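Local coordinates for BH0493 protein (Bacillus halodurans C-125, PDB 2QEE) that binds zinc and belongs to the amidohydrolase superfamily, probably acting as a uronate isomerase rather than a true hydrolase, at residues C[41-44]-C[45-48]; C[70-73]-C[74-77]. All coordinates share one frame; numbering follows the deposited sequence.

Interaction 1 (C[41-44]-C[45-48]); sequences LWDI and DELL
D43 lays its carboxylate over the first turn of helix 44-48, where OD1 takes the backbone N-H of E46 at 2.9 Å, met nearly along the C-O axis. A chi1 of 82° sets CG between the backbone N and the carbonyl carbon, which turns the acid back over the helix start. Aspartate suits this N-cap: its short chain reaches an amide that lacks the usual helical carbonyl four residues earlier, and its negative charge probably interacts well with the positive end of the helix dipole. The carbonyl of D43 accepts from L47 N at 2.9 Å, the first bond of the helix.

E46 doubles back along the loop, bent at chi2 (-73°); its CG lies 3.3 Å from W42 O, and its carboxylate approaches the methyls of L41, with OE2 4.0 Å from CD2. A water accepts from W42 N and gives E46 OE2 a weak bond.

On the buried side I44 and L48 run side by side, CG1 to CD1 at 4.0 Å, while the side chain of I44 crosses that of L47 at about a right angle, CD1 to CD1 at 4.2 Å. I44 packs on helices 93-104 and 114-122, L47 on 93-104, and L48 on 93-104 and 73-86. The whole is an aspartate N-cap on a short helix after strand 24-26, whose approach loop brings L41 about 8 Å from the zinc ligand H30, side chain to side chain.

Interaction 2 (C[70-73]-C[74-77]); sequences AMSK and REQA
A capping box opens helix 73-86, with S72 at the N-cap and E75 three residues on, each side chain bonding the other's backbone amide. S72 OG accepts from E75 N at 3.1 Å; in return E75 OE1 receives S72 N, also at 3.1 Å, but from above the carboxylate plane, 48° out of it. Serine's hydroxyl lies close enough to the main chain to serve as the cap, its chi1 of 62° turning OG toward the helix amides, whereas glutamate has the length to reach back.

Two backbone bonds start the helix, Q76 N to S72 O and A77 N to K73 O. Ahead of the cap, M71 lies obliquely across E75 and Q76: its CB is 3.5 Å from E75 OE1, and the bend at chi3 (-54°) carries CE to 3.5 Å from Q76 CG. A flexible, unbranched methionine can follow the helix surface in this way.

Q76, extended beyond CG, uses both ends of its amide. NE2 gives a hydrogen bond to F68 O, in the preceding helix 65-70, while OE1 takes one from a water at 2.6 Å that in turn accepts from K73 NZ. With alanine at this place, lacking the amide and CG, the water and F68 O would probably each lose a partner and M71 CE its support. K73 NZ also bonds T49 OG1. With the reciprocal box satisfying the amides of S72 and E75, and M71 packed alongside, the chemistry implies a helix start fixed by polar bonds at a partly exposed site.

Both interactions are helix N-termini, in series along the chain with two helices between them, their centres about 12 Å apart. Interaction 1 is the deeper, its cap backed by leucine and isoleucine side chains among neighbouring helices; interaction 2 lies farther out, away from the zinc site, with more charged and polar chains. An acid caps the first and a hydroxyl the second, where a glutamate completes the box. The two helix starts are joined directly: D45 OD2 meets R74 NH1 in a salt bridge of 2.7 Å, D45 OD1 turns to R118, and a longer, weak ion pair links E46 with K73. A77 packs its small methyl against D45 in the same seam.

Interaction 1 (C[41-44]-C[45-48])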
loop_
_atom_site.group_PDB
_atom_site.type_symbol
_atom_site.label_atom_id
_atom_site.label_comp_id
_atom_site.label_asym_id
_atom_site.label_seq_id
_atom_site.Cartn_x
_atom_site.Cartn_y
_atom_site.Cartn_z
ATOM N N LEU C 41 34.470 6.003 1.351
ATOM C CA LEU C 41 34.128 7.119 0.465
ATOM C C LEU C 41 33.603 8.279 1.275
ATOM O O LEU C 41 32.766 8.078 2.168
ATOM C CB LEU C 41 33.044 6.710 -0.563
ATOM C CG LEU C 41 33.444 5.501 -1.436
ATOM C CD1 LEU C 41 32.331 5.195 -2.426
ATOM C CD2 LEU C 41 34.795 5.769 -2.220
ATOM N N TRP C 42 34.082 9.480 0.974
ATOM C CA TRP C 42 33.604 10.713 1.608
ATOM C C TRP C 42 33.876 11.942 0.803
ATOM O O TRP C 42 34.772 11.942 -0.040
ATOM C CB TRP C 42 34.152 10.924 3.009
ATOM C CG TRP C 42 35.677 11.049 3.194
ATOM C CD1 TRP C 42 36.585 10.033 3.233
ATOM C CD2 TRP C 42 36.402 12.254 3.483
ATOM N NE1 TRP C 42 37.874 10.542 3.492
ATOM C CE2 TRP C 42 37.781 11.901 3.631
ATOM C CE3 TRP C 42 36.035 13.601 3.603
ATOM C CZ2 TRP C 42 38.770 12.852 3.939
ATOM C CZ3 TRP C 42 37.038 14.572 3.862
ATOM C CH2 TRP C 42 38.392 14.176 4.031
ATOM N N ASP C 43 33.096 12.980 1.114
ATOM C CA ASP C 43 33.096 14.337 0.544
ATOM C C ASP C 43 31.952 14.651 -0.372
ATOM O O ASP C 43 31.229 13.740 -0.793
ATOM C CB ASP C 43 34.457 14.800 -0.047
ATOM C CG ASP C 43 34.724 14.301 -1.462
ATOM O OD1 ASP C 43 33.816 13.892 -2.235
ATOM O OD2 ASP C 43 35.927 14.327 -1.824
ATOM N N ILE C 44 31.807 15.926 -0.703
ATOM C CA ILE C 44 30.633 16.394 -1.510
ATOM C C ILE C 44 30.572 15.793 -2.922
ATOM O O ILE C 44 29.473 15.565 -3.467
ATOM C CB ILE C 44 30.548 17.924 -1.528
ATOM C CG1 ILE C 44 29.294 18.466 -2.223
ATOM C CG2 ILE C 44 31.846 18.519 -2.211
ATOM C CD1 ILE C 44 27.931 17.979 -1.648
ATOM N N ASP C 45 31.722 15.612 -3.576
ATOM C CA ASP C 45 31.729 14.949 -4.869
ATOM C C ASP C 45 31.248 13.510 -4.799
ATOM O O ASP C 45 30.535 13.059 -5.703
ATOM C CB ASP C 45 33.145 14.994 -5.465
ATOM C CG ASP C 45 33.521 16.384 -5.970
ATOM O OD1 ASP C 45 32.658 17.264 -6.114
ATOM O OD2 ASP C 45 34.709 16.595 -6.256
ATOM N N GLU C 46 31.581 12.799 -3.726
ATOM C CA GLU C 46 31.109 11.439 -3.530
ATOM C C GLU C 46 29.582 11.455 -3.207
ATOM O O GLU C 46 28.855 10.641 -3.729
ATOM C CB GLU C 46 31.865 10.815 -2.398
ATOM C CG GLU C 46 33.380 10.612 -2.754
ATOM C CD GLU C 46 33.634 9.483 -3.744
ATOM O OE1 GLU C 46 32.690 8.756 -4.182
ATOM O OE2 GLU C 46 34.827 9.296 -4.066
ATOM N N LEU C 47 29.159 12.385 -2.353
ATOM C CA LEU C 47 27.708 12.577 -2.075
ATOM C C LEU C 47 26.915 12.772 -3.357
ATOM O O LEU C 47 25.912 12.136 -3.584
ATOM C CB LEU C 47 27.442 13.770 -1.158
ATOM C CG LEU C 47 27.784 13.557 0.316
ATOM C CD1 LEU C 47 27.642 14.887 1.110
ATOM C CD2 LEU C 47 26.878 12.453 0.929
ATOM N N LEU C 48 27.395 13.677 -4.215
ATOM C CA LEU C 48 26.702 13.989 -5.446
ATOM C C LEU C 48 26.719 12.868 -6.488
ATOM O O LEU C 48 25.818 12.778 -7.310
ATOM C CB LEU C 48 27.318 15.266 -6.026
ATOM C CG LEU C 48 26.812 16.542 -5.338
ATOM C CD1 LEU C 48 27.680 17.754 -5.808
ATOM C CD2 LEU C 48 25.296 16.879 -5.570
HETATM O O HOH W 1 36.349 9.169 -1.109
#

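Interaction 2 (C[70-73]-C[74-77])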
loop_
_atom_site.group_PDB
_atom_site.type_symbol
_atom_site.label_atom_id
_atom_site.label_comp_id
_atom_site.label_asym_id
_atom_site.label_seq_id
_atom_site.Cartn_x
_atom_site.Cartn_y
_atom_site.Cartn_z
ATOM N N ALA C 70 32.627 8.528 -18.520
ATOM C CA ALA C 70 33.922 9.047 -19.030
ATOM C C ALA C 70 34.363 10.331 -18.334
ATOM O O ALA C 70 35.551 10.728 -18.430
ATOM C CB ALA C 70 33.843 9.298 -20.569
ATOM N N MET C 71 33.415 11.030 -17.695
ATOM C CA MET C 71 33.758 12.215 -16.944
ATOM C C MET C 71 34.493 11.872 -15.661
ATOM O O MET C 71 34.375 10.745 -15.135
ATOM C CB MET C 71 32.506 13.039 -16.600
ATOM C CG MET C 71 31.794 13.707 -17.792
ATOM S SD MET C 71 30.268 14.531 -17.219
ATOM C CE MET C 71 29.499 13.178 -16.396
ATOM N N SER C 72 35.275 12.835 -15.165
ATOM C CA SER C 72 35.925 12.699 -13.856
ATOM C C SER C 72 34.862 12.791 -12.767
ATOM O O SER C 72 33.792 13.312 -13.024
ATOM C CB SER C 72 36.922 13.835 -13.608
ATOM O OG SER C 72 36.286 15.111 -13.585
ATOM N N LYS C 73 35.173 12.314 -11.570
ATOM C CA LYS C 73 34.234 12.516 -10.440
ATOM C C LYS C 73 33.798 13.994 -10.294
ATOM O O LYS C 73 32.590 14.291 -10.161
ATOM C CB LYS C 73 34.757 11.910 -9.134
ATOM C CG LYS C 73 33.602 11.705 -8.102
ATOM C CD LYS C 73 33.859 10.616 -7.105
ATOM C CE LYS C 73 33.657 9.238 -7.727
ATOM N NZ LYS C 73 32.235 8.762 -7.515
ATOM N N ARG C 74 34.734 14.941 -10.373
ATOM C CA ARG C 74 34.350 16.347 -10.253
ATOM C C ARG C 74 33.361 16.763 -11.327
ATOM O O ARG C 74 32.390 17.456 -11.043
ATOM C CB ARG C 74 35.558 17.294 -10.261
ATOM C CG ARG C 74 35.225 18.772 -9.854
ATOM C CD ARG C 74 36.465 19.735 -9.941
ATOM N NE ARG C 74 37.084 20.234 -8.691
ATOM C CZ ARG C 74 37.040 19.693 -7.463
ATOM N NH1 ARG C 74 36.373 18.569 -7.192
ATOM N NH2 ARG C 74 37.690 20.303 -6.475
ATOM N N GLU C 75 33.612 16.351 -12.570
ATOM C CA GLU C 75 32.729 16.709 -13.689
ATOM C C GLU C 75 31.333 16.096 -13.532
ATOM O O GLU C 75 30.343 16.781 -13.818
ATOM C CB GLU C 75 33.311 16.266 -15.043
ATOM C CG GLU C 75 34.508 17.123 -15.449
ATOM C CD GLU C 75 35.395 16.495 -16.504
ATOM O OE1 GLU C 75 35.168 15.348 -16.928
ATOM O OE2 GLU C 75 36.352 17.184 -16.907
ATOM N N GLN C 76 31.282 14.841 -13.090
ATOM C CA GLN C 76 29.984 14.149 -12.824
ATOM C C GLN C 76 29.237 14.949 -11.757
ATOM O O GLN C 76 28.059 15.267 -11.930
ATOM C CB GLN C 76 30.247 12.736 -12.342
ATOM C CG GLN C 76 30.724 11.772 -13.454
ATOM C CD GLN C 76 31.159 10.440 -12.893
ATOM O OE1 GLN C 76 31.316 10.283 -11.688
ATOM N NE2 GLN C 76 31.413 9.477 -13.768
ATOM N N ALA C 77 29.938 15.296 -10.678
ATOM C CA ALA C 77 29.316 16.048 -9.585
ATOM C C ALA C 77 28.806 17.414 -10.037
ATOM O O ALA C 77 27.718 17.840 -9.668
ATOM C CB ALA C 77 30.281 16.157 -8.409
HETATM O O HOH W 2 31.189 8.218 -10.103
#